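Local coordinates for protein tail component (Lactobacillus phage J-1, PDB 5LY8) that forms part of the distal tail of the phage, where this second carbohydrate-binding module probably recognises saccharides on the surface of the Lactobacillus host, at residues V29-F38 against Y72-G80; G59-S70 against F216-Q227. All blocks are in the same frame, centred on the assembly; numbering follows the deposited sequence.

Interaction 1: residues V29-F38 against Y72-G80; sequences VTLNNGVTAF and YWNGPSMSG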
# COMPACT_ATOMS: atom_id res chain seq x y z
N VAL A 29 -15.45 -5.17 -2.52
CA VAL A 29 -14.18 -4.85 -3.17
C VAL A 29 -14.24 -5.22 -4.65
O VAL A 29 -15.10 -6.01 -5.07
CB VAL A 29 -12.97 -5.57 -2.52
CG1 VAL A 29 -12.75 -5.11 -1.09
CG2 VAL A 29 -13.05 -7.09 -2.62
N THR A 30 -13.29 -4.67 -5.43
CA THR A 30 -13.17 -5.03 -6.83
C THR A 30 -11.76 -5.49 -7.11
O THR A 30 -10.79 -4.98 -6.54
CB THR A 30 -13.65 -3.92 -7.75
OG1 THR A 30 -12.92 -2.75 -7.46
CG2 THR A 30 -15.15 -3.66 -7.63
N LEU A 31 -11.64 -6.47 -7.99
CA LEU A 31 -10.38 -7.09 -8.34
C LEU A 31 -9.82 -6.55 -9.61
O LEU A 31 -10.54 -6.37 -10.59
CB LEU A 31 -10.59 -8.60 -8.48
CG LEU A 31 -11.13 -9.30 -7.22
CD1 LEU A 31 -11.68 -10.71 -7.54
CD2 LEU A 31 -10.08 -9.31 -6.10
N ASN A 32 -8.50 -6.28 -9.61
CA ASN A 32 -7.78 -5.93 -10.82
C ASN A 32 -8.35 -4.75 -11.61
O ASN A 32 -8.27 -4.74 -12.85
CB ASN A 32 -7.62 -7.18 -11.70
CG ASN A 32 -6.83 -8.23 -10.96
OD1 ASN A 32 -5.85 -7.90 -10.28
ND2 ASN A 32 -7.19 -9.49 -11.12
N ASN A 33 -8.83 -3.71 -10.91
CA ASN A 33 -9.38 -2.54 -11.60
C ASN A 33 -9.15 -1.27 -10.79
O ASN A 33 -10.01 -0.36 -10.78
CB ASN A 33 -10.89 -2.77 -11.89
CG ASN A 33 -11.75 -2.71 -10.65
OD1 ASN A 33 -11.27 -2.89 -9.52
ND2 ASN A 33 -13.02 -2.36 -10.81
N GLY A 34 -8.01 -1.20 -10.11
CA GLY A 34 -7.69 -0.05 -9.29
C GLY A 34 -6.64 0.85 -9.89
O GLY A 34 -6.44 0.89 -11.11
N VAL A 35 -5.95 1.57 -9.01
CA VAL A 35 -4.96 2.57 -9.44
C VAL A 35 -3.60 2.17 -8.90
O VAL A 35 -3.45 1.88 -7.71
CB VAL A 35 -5.33 3.98 -8.91
CG1 VAL A 35 -4.41 5.03 -9.51
CG2 VAL A 35 -6.80 4.33 -9.18
N THR A 36 -2.60 2.15 -9.79
CA THR A 36 -1.21 1.85 -9.42
C THR A 36 -0.36 3.10 -9.51
O THR A 36 -0.74 4.04 -10.21
CB THR A 36 -0.59 0.77 -10.31
OG1 THR A 36 -0.47 1.26 -11.66
CG2 THR A 36 -1.39 -0.50 -10.28
N ALA A 37 0.76 3.16 -8.77
CA ALA A 37 1.59 4.34 -8.70
C ALA A 37 2.94 4.21 -9.40
O ALA A 37 3.47 5.21 -9.90
CB ALA A 37 1.81 4.73 -7.24
N PHE A 38 3.51 2.99 -9.47
CA PHE A 38 4.86 2.82 -10.02
C PHE A 38 4.97 3.54 -11.37
O PHE A 38 4.19 3.26 -12.29
CB PHE A 38 5.20 1.34 -10.18
CG PHE A 38 6.58 1.16 -10.76
CD1 PHE A 38 7.71 1.48 -10.01
CD2 PHE A 38 6.75 0.72 -12.06
CE1 PHE A 38 8.98 1.32 -10.55
CE2 PHE A 38 8.03 0.58 -12.60
CZ PHE A 38 9.13 0.88 -11.84
N TYR A 72 7.20 -5.43 -17.81
CA TYR A 72 6.30 -4.72 -16.91
C TYR A 72 6.07 -5.47 -15.63
O TYR A 72 6.26 -6.68 -15.56
CB TYR A 72 4.95 -4.36 -17.59
CG TYR A 72 4.22 -5.53 -18.22
CD1 TYR A 72 3.41 -6.36 -17.46
CD2 TYR A 72 4.30 -5.77 -19.59
CE1 TYR A 72 2.71 -7.42 -18.03
CE2 TYR A 72 3.59 -6.82 -20.18
CZ TYR A 72 2.81 -7.65 -19.40
OH TYR A 72 2.09 -8.68 -19.96
N TRP A 73 5.61 -4.72 -14.63
CA TRP A 73 5.18 -5.27 -13.34
C TRP A 73 3.74 -5.77 -13.48
O TRP A 73 2.89 -5.06 -14.04
CB TRP A 73 5.26 -4.17 -12.26
CG TRP A 73 6.65 -3.77 -11.91
CD1 TRP A 73 7.43 -2.84 -12.55
CD2 TRP A 73 7.48 -4.37 -10.90
NE1 TRP A 73 8.70 -2.82 -11.99
CE2 TRP A 73 8.74 -3.73 -10.96
CE3 TRP A 73 7.26 -5.37 -9.92
CZ2 TRP A 73 9.79 -4.08 -10.09
CZ3 TRP A 73 8.30 -5.70 -9.05
CH2 TRP A 73 9.54 -5.05 -9.14
N ASN A 74 3.49 -6.98 -13.00
CA ASN A 74 2.16 -7.58 -13.10
C ASN A 74 1.84 -8.39 -11.85
O ASN A 74 2.66 -9.20 -11.40
CB ASN A 74 2.11 -8.50 -14.34
CG ASN A 74 0.75 -9.10 -14.62
OD1 ASN A 74 -0.25 -8.79 -13.95
ND2 ASN A 74 0.68 -9.88 -15.70
N GLY A 75 0.68 -8.13 -11.24
CA GLY A 75 0.21 -8.94 -10.14
C GLY A 75 -1.19 -8.51 -9.77
O GLY A 75 -1.71 -7.55 -10.34
N PRO A 76 -1.79 -9.21 -8.82
CA PRO A 76 -3.18 -8.92 -8.45
C PRO A 76 -3.36 -7.66 -7.65
O PRO A 76 -2.47 -7.26 -6.91
CB PRO A 76 -3.59 -10.15 -7.63
CG PRO A 76 -2.33 -10.62 -7.04
CD PRO A 76 -1.26 -10.38 -8.09
N SER A 77 -4.53 -7.04 -7.81
CA SER A 77 -4.91 -5.91 -7.00
C SER A 77 -6.31 -6.08 -6.47
O SER A 77 -7.15 -6.80 -7.05
CB SER A 77 -4.80 -4.59 -7.75
OG SER A 77 -5.92 -4.43 -8.60
N MET A 78 -6.58 -5.36 -5.38
CA MET A 78 -7.88 -5.31 -4.74
C MET A 78 -8.14 -3.85 -4.40
O MET A 78 -7.22 -3.15 -3.95
CB MET A 78 -7.89 -6.19 -3.50
CG MET A 78 -9.27 -6.33 -2.87
SD MET A 78 -9.31 -7.50 -1.51
CE MET A 78 -9.06 -9.03 -2.42
N SER A 79 -9.38 -3.39 -4.63
CA SER A 79 -9.74 -1.99 -4.40
C SER A 79 -11.09 -1.88 -3.75
O SER A 79 -11.93 -2.75 -3.93
CB SER A 79 -9.80 -1.24 -5.73
OG SER A 79 -8.54 -1.24 -6.37
N GLY A 80 -11.33 -0.74 -3.13
CA GLY A 80 -12.63 -0.45 -2.54
C GLY A 80 -12.87 1.05 -2.53
O GLY A 80 -11.96 1.85 -2.74
O HOH W 1 -8.50 -3.58 -7.81

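Interaction 2: residues G59-S70 against F216-Q227; sequences GIAYPSTERTAS and FSDQRGWSINWQ. With MG (magnesium ion), chain C.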
# COMPACT_ATOMS: atom_id res chain seq x y z
N GLY A 59 -6.87 -17.11 7.21
CA GLY A 59 -7.05 -15.69 7.49
C GLY A 59 -6.02 -14.82 6.80
O GLY A 59 -5.72 -13.70 7.25
N ILE A 60 -5.46 -15.33 5.70
CA ILE A 60 -4.38 -14.68 4.97
C ILE A 60 -4.63 -14.73 3.47
O ILE A 60 -5.05 -15.76 2.93
CB ILE A 60 -3.05 -15.37 5.32
CG1 ILE A 60 -2.73 -15.29 6.84
CG2 ILE A 60 -1.90 -14.78 4.46
CD1 ILE A 60 -1.60 -16.33 7.31
N ALA A 61 -4.38 -13.60 2.79
CA ALA A 61 -4.44 -13.51 1.34
C ALA A 61 -3.05 -13.71 0.75
O ALA A 61 -2.08 -13.03 1.17
CB ALA A 61 -5.01 -12.17 0.91
N TYR A 62 -2.95 -14.61 -0.24
CA TYR A 62 -1.70 -14.94 -0.91
C TYR A 62 -1.82 -14.50 -2.36
O TYR A 62 -2.50 -15.14 -3.15
CB TYR A 62 -1.46 -16.45 -0.83
CG TYR A 62 -1.19 -16.94 0.58
CD1 TYR A 62 0.09 -16.85 1.14
CD2 TYR A 62 -2.21 -17.43 1.37
CE1 TYR A 62 0.34 -17.28 2.44
CE2 TYR A 62 -1.97 -17.87 2.66
CZ TYR A 62 -0.70 -17.79 3.20
OH TYR A 62 -0.53 -18.20 4.49
N PRO A 63 -1.22 -13.35 -2.73
CA PRO A 63 -1.31 -12.93 -4.13
C PRO A 63 -0.58 -13.92 -5.04
O PRO A 63 0.46 -14.46 -4.67
CB PRO A 63 -0.66 -11.55 -4.15
CG PRO A 63 0.08 -11.42 -2.90
CD PRO A 63 -0.41 -12.44 -1.90
N SER A 64 -1.18 -14.23 -6.20
CA SER A 64 -0.55 -15.11 -7.20
C SER A 64 0.04 -14.41 -8.43
O SER A 64 -0.67 -13.63 -9.08
CB SER A 64 -1.58 -16.07 -7.75
OG SER A 64 -0.94 -17.02 -8.58
N THR A 65 1.29 -14.76 -8.80
CA THR A 65 1.96 -14.24 -10.00
C THR A 65 2.56 -15.43 -10.75
O THR A 65 2.72 -16.52 -10.19
CB THR A 65 3.08 -13.23 -9.66
OG1 THR A 65 4.00 -13.82 -8.74
CG2 THR A 65 2.56 -11.90 -9.12
N GLU A 66 2.88 -15.23 -12.03
CA GLU A 66 3.57 -16.23 -12.82
C GLU A 66 4.82 -15.64 -13.36
O GLU A 66 4.90 -14.42 -13.58
CB GLU A 66 2.76 -16.84 -13.98
CG GLU A 66 1.52 -16.10 -14.44
CD GLU A 66 0.49 -17.05 -15.03
OE1 GLU A 66 0.87 -18.17 -15.44
OE2 GLU A 66 -0.71 -16.69 -15.02
N ARG A 67 5.82 -16.50 -13.61
CA ARG A 67 7.08 -16.06 -14.17
C ARG A 67 6.94 -16.11 -15.68
O ARG A 67 7.21 -17.12 -16.32
CB ARG A 67 8.24 -16.95 -13.70
CG ARG A 67 8.56 -16.80 -12.23
CD ARG A 67 9.67 -17.72 -11.81
NE ARG A 67 10.95 -17.33 -12.40
CZ ARG A 67 12.09 -17.98 -12.23
NH1 ARG A 67 12.14 -19.07 -11.49
NH2 ARG A 67 13.21 -17.54 -12.81
N THR A 68 6.52 -14.99 -16.26
CA THR A 68 6.21 -14.66 -17.68
C THR A 68 7.04 -13.49 -18.18
O THR A 68 6.96 -12.42 -17.61
CB THR A 68 4.75 -14.31 -17.91
OG1 THR A 68 3.94 -15.40 -17.52
CG2 THR A 68 4.48 -14.05 -19.34
N ALA A 69 7.76 -13.67 -19.26
CA ALA A 69 8.89 -12.80 -19.57
C ALA A 69 8.18 -11.57 -20.13
O ALA A 69 7.22 -11.70 -20.91
CB ALA A 69 9.80 -13.44 -20.62
N SER A 70 8.53 -10.38 -19.63
CA SER A 70 7.86 -9.16 -20.05
C SER A 70 8.72 -7.96 -19.69
O SER A 70 9.81 -8.13 -19.13
CB SER A 70 6.52 -9.01 -19.32
OG SER A 70 6.73 -8.53 -18.00
N PHE A 216 7.94 -8.92 -11.38
CA PHE A 216 8.44 -8.33 -12.62
C PHE A 216 8.90 -9.42 -13.56
O PHE A 216 9.79 -10.20 -13.22
CB PHE A 216 9.63 -7.40 -12.36
CG PHE A 216 10.03 -6.65 -13.61
CD1 PHE A 216 9.29 -5.56 -14.06
CD2 PHE A 216 11.09 -7.08 -14.39
CE1 PHE A 216 9.62 -4.90 -15.24
CE2 PHE A 216 11.43 -6.40 -15.57
CZ PHE A 216 10.67 -5.33 -15.99
N SER A 217 8.35 -9.41 -14.80
CA SER A 217 8.79 -10.30 -15.88
C SER A 217 8.79 -11.76 -15.42
O SER A 217 7.85 -12.15 -14.71
CB SER A 217 10.16 -9.84 -16.38
OG SER A 217 10.57 -10.58 -17.52
N ASP A 218 9.89 -12.51 -15.68
CA ASP A 218 10.06 -13.91 -15.29
C ASP A 218 11.01 -14.06 -14.14
O ASP A 218 11.63 -15.11 -13.98
CB ASP A 218 10.54 -14.78 -16.49
CG ASP A 218 11.91 -14.47 -17.04
OD1 ASP A 218 12.50 -13.44 -16.67
OD2 ASP A 218 12.39 -15.25 -17.91
N GLN A 219 11.14 -13.02 -13.34
CA GLN A 219 12.00 -13.12 -12.19
C GLN A 219 11.26 -13.82 -11.08
O GLN A 219 10.04 -13.62 -10.94
CB GLN A 219 12.42 -11.72 -11.74
CG GLN A 219 13.21 -11.05 -12.85
CD GLN A 219 13.83 -9.78 -12.43
OE1 GLN A 219 15.05 -9.62 -12.45
NE2 GLN A 219 12.99 -8.83 -12.11
N ARG A 220 11.97 -14.63 -10.29
CA ARG A 220 11.33 -15.31 -9.18
C ARG A 220 10.82 -14.30 -8.16
O ARG A 220 11.43 -13.25 -7.96
CB ARG A 220 12.19 -16.42 -8.55
CG ARG A 220 13.36 -15.97 -7.71
CD ARG A 220 13.91 -17.12 -6.89
NE ARG A 220 14.45 -18.19 -7.73
CZ ARG A 220 14.84 -19.37 -7.28
NH1 ARG A 220 14.75 -19.67 -5.99
NH2 ARG A 220 15.31 -20.29 -8.12
N GLY A 221 9.65 -14.60 -7.61
CA GLY A 221 9.01 -13.68 -6.68
C GLY A 221 9.48 -13.77 -5.26
O GLY A 221 9.92 -14.83 -4.80
N TRP A 222 9.31 -12.69 -4.54
CA TRP A 222 9.55 -12.70 -3.11
C TRP A 222 8.39 -13.40 -2.38
O TRP A 222 7.40 -13.79 -3.01
CB TRP A 222 9.80 -11.27 -2.60
CG TRP A 222 8.68 -10.27 -2.65
CD1 TRP A 222 7.40 -10.44 -3.13
CD2 TRP A 222 8.74 -8.94 -2.14
NE1 TRP A 222 6.67 -9.28 -2.95
CE2 TRP A 222 7.47 -8.35 -2.33
CE3 TRP A 222 9.75 -8.19 -1.51
CZ2 TRP A 222 7.19 -7.04 -1.93
CZ3 TRP A 222 9.46 -6.90 -1.12
CH2 TRP A 222 8.20 -6.33 -1.34
N SER A 223 8.53 -13.58 -1.06
CA SER A 223 7.47 -14.20 -0.28
C SER A 223 6.62 -13.10 0.31
O SER A 223 7.12 -12.22 0.99
CB SER A 223 8.04 -15.06 0.84
OG SER A 223 8.76 -16.16 0.31
N ILE A 224 5.32 -13.09 -0.05
CA ILE A 224 4.45 -12.02 0.40
C ILE A 224 3.07 -12.53 0.71
O ILE A 224 2.50 -13.29 -0.06
CB ILE A 224 4.41 -10.89 -0.70
CG1 ILE A 224 3.51 -9.71 -0.32
CG2 ILE A 224 4.03 -11.42 -2.08
CD1 ILE A 224 3.92 -8.98 0.92
N ASN A 225 2.53 -12.10 1.86
CA ASN A 225 1.15 -12.40 2.16
C ASN A 225 0.54 -11.22 2.90
O ASN A 225 1.27 -10.38 3.45
CB ASN A 225 0.97 -13.76 2.83
CG ASN A 225 1.48 -13.89 4.22
OD1 ASN A 225 1.09 -13.12 5.11
ND2 ASN A 225 2.38 -14.85 4.43
N TRP A 226 -0.79 -11.11 2.87
CA TRP A 226 -1.52 -9.93 3.34
C TRP A 226 -2.56 -10.46 4.32
O TRP A 226 -3.42 -11.26 3.95
CB TRP A 226 -2.15 -9.30 2.11
CG TRP A 226 -2.96 -8.06 2.31
CD1 TRP A 226 -2.84 -7.10 3.29
CD2 TRP A 226 -3.97 -7.58 1.40
NE1 TRP A 226 -3.72 -6.06 3.04
CE2 TRP A 226 -4.43 -6.35 1.89
CE3 TRP A 226 -4.55 -8.11 0.23
CZ2 TRP A 226 -5.45 -5.63 1.26
CZ3 TRP A 226 -5.54 -7.39 -0.41
CH2 TRP A 226 -5.99 -6.17 0.11
N GLN A 227 -2.41 -10.08 5.60
CA GLN A 227 -3.18 -10.72 6.68
C GLN A 227 -4.35 -9.92 7.19
O GLN A 227 -5.22 -10.50 7.85
CB GLN A 227 -2.25 -11.11 7.85
CG GLN A 227 -0.98 -11.83 7.38
CD GLN A 227 -0.28 -12.72 8.38
OE1 GLN A 227 -0.67 -12.81 9.57
NE2 GLN A 227 0.74 -13.43 7.87
MG MG C . -6.47 -12.20 8.83
O HOH W 2 1.80 -14.97 -2.25
O HOH W 3 6.52 -12.24 -12.37
O HOH W 4 15.04 -20.37 -10.85
O HOH W 5 -7.89 -13.65 10.27
O HOH W 6 -4.92 -13.11 10.48
O HOH W 7 -6.94 -10.50 10.50

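Interaction 1: residues V29-F38 against Y72-G80
Thr30 and Ser79 form an antiparallel hydrogen-bonded pair, Thr30 N reaching Ser79 O at 2.8 Å and Ser79 N returning to Thr30 O. The ladder joins the short strand 30-31 to strand 73-81, and beyond it Asn32, in a left-handed backbone conformation (phi 54°), turns the chain out of the strand. Asn32 N still reaches Ser77 O, although the donor stands well above the carbonyl plane. The side chain continues the pairing where the backbone stops: with chi1 at -61°, CG lies beside the residue's own N, 4.1 Å from Ser77 N, and at the tip OD1 accepts from Ser77 N at 2.9 Å while touching Pro76 CA. The other tip atom, ND2, donates a hydrogen bond to Gly52 O, which makes an amide, donor and acceptor at once, well suited to this place. On the face of Leu31 and Met78, Leu31 CD2 lies 3.8 Å from Met78 CE; just before the ladder, Val29 crosses the CG and sulfur of the same methionine, whose flexible chain fits both. On the face of Thr30 and Ser79, one water joins Thr30 O, Asn33 N, Ser77 OG and, in one of two conformers, Ser79 OG; Ser77 OG is also hydrogen-bonded to Gln50, and Ser79 OG to Thr210. Farther along, the edge of the Trp73 indole meets the face of the Phe38 ring, planes at 63° and centroids of the Phe38 ring and the Trp73 five-membered ring 4.5 Å apart. The contact thus combines polar pairing round the turn with apolar packing on Met78 and an aromatic pair.

Interaction 2: residues G59-S70 against F216-Q227
A magnesium ion bridges the two segments where Gly59 meets Gln227: the carbonyl oxygens Gly59 O and Gln227 O, only 3.3 Å apart, both bind it, so the cation offsets what would probably be repulsion. Three waters and Asp21 O complete the site. Glycine suits its place, since its phi is positive and a CB would crowd the metal. Next to it, Ala61 and Trp226 form a single antiparallel bridge, Ala61 N to Trp226 O at 2.8 Å. Ile60 CG2 packs against Asn225 CB, and Ile60 CG1 and CD1 run alongside the Gln227 amide, which a hydrogen bond from Gln227 NE2 to Asn225 OD1 holds. At the far end, in one of its two conformers, Arg67 bends at chi3 (69°) and grips one oxygen side-on, NE at 2.8 Å and NH2 at 3.1 Å from Asp218 O, which lies in the guanidinium plane. Ser217, in a type II' turn, has OG anti to its N (chi1 -174°), where it accepts from Ser70 N. Strand 60-63 pairs with strand 54-57 on one side and bridges strand 223-238 on the other; strand 94-103 flanks the latter, and Trp226 packs inward among Phe22, Phe114 and Phe213.

The two interactions lie side by side, their centres about 13 Å apart, in one carbohydrate-binding module whose sequence family belongs to the concanavalin clan. Along the chain their segments alternate, 29-38, 59-70, 72-80 and 216-227, and 59-70 runs almost directly into 72-80. Interaction 1 extends the mixed sheet by strand 30-31, through strand 73-81, which also pairs with strand 208-216; interaction 2 joins the small 54-57/60-63 pair to strand 223-238 of the six-stranded antiparallel sheet. They touch where Pro76 packs on Pro63 and Ser64, and where Trp73 meets Phe216. These residues bring the two contacts together, with one magnesium site at an end of interaction 2.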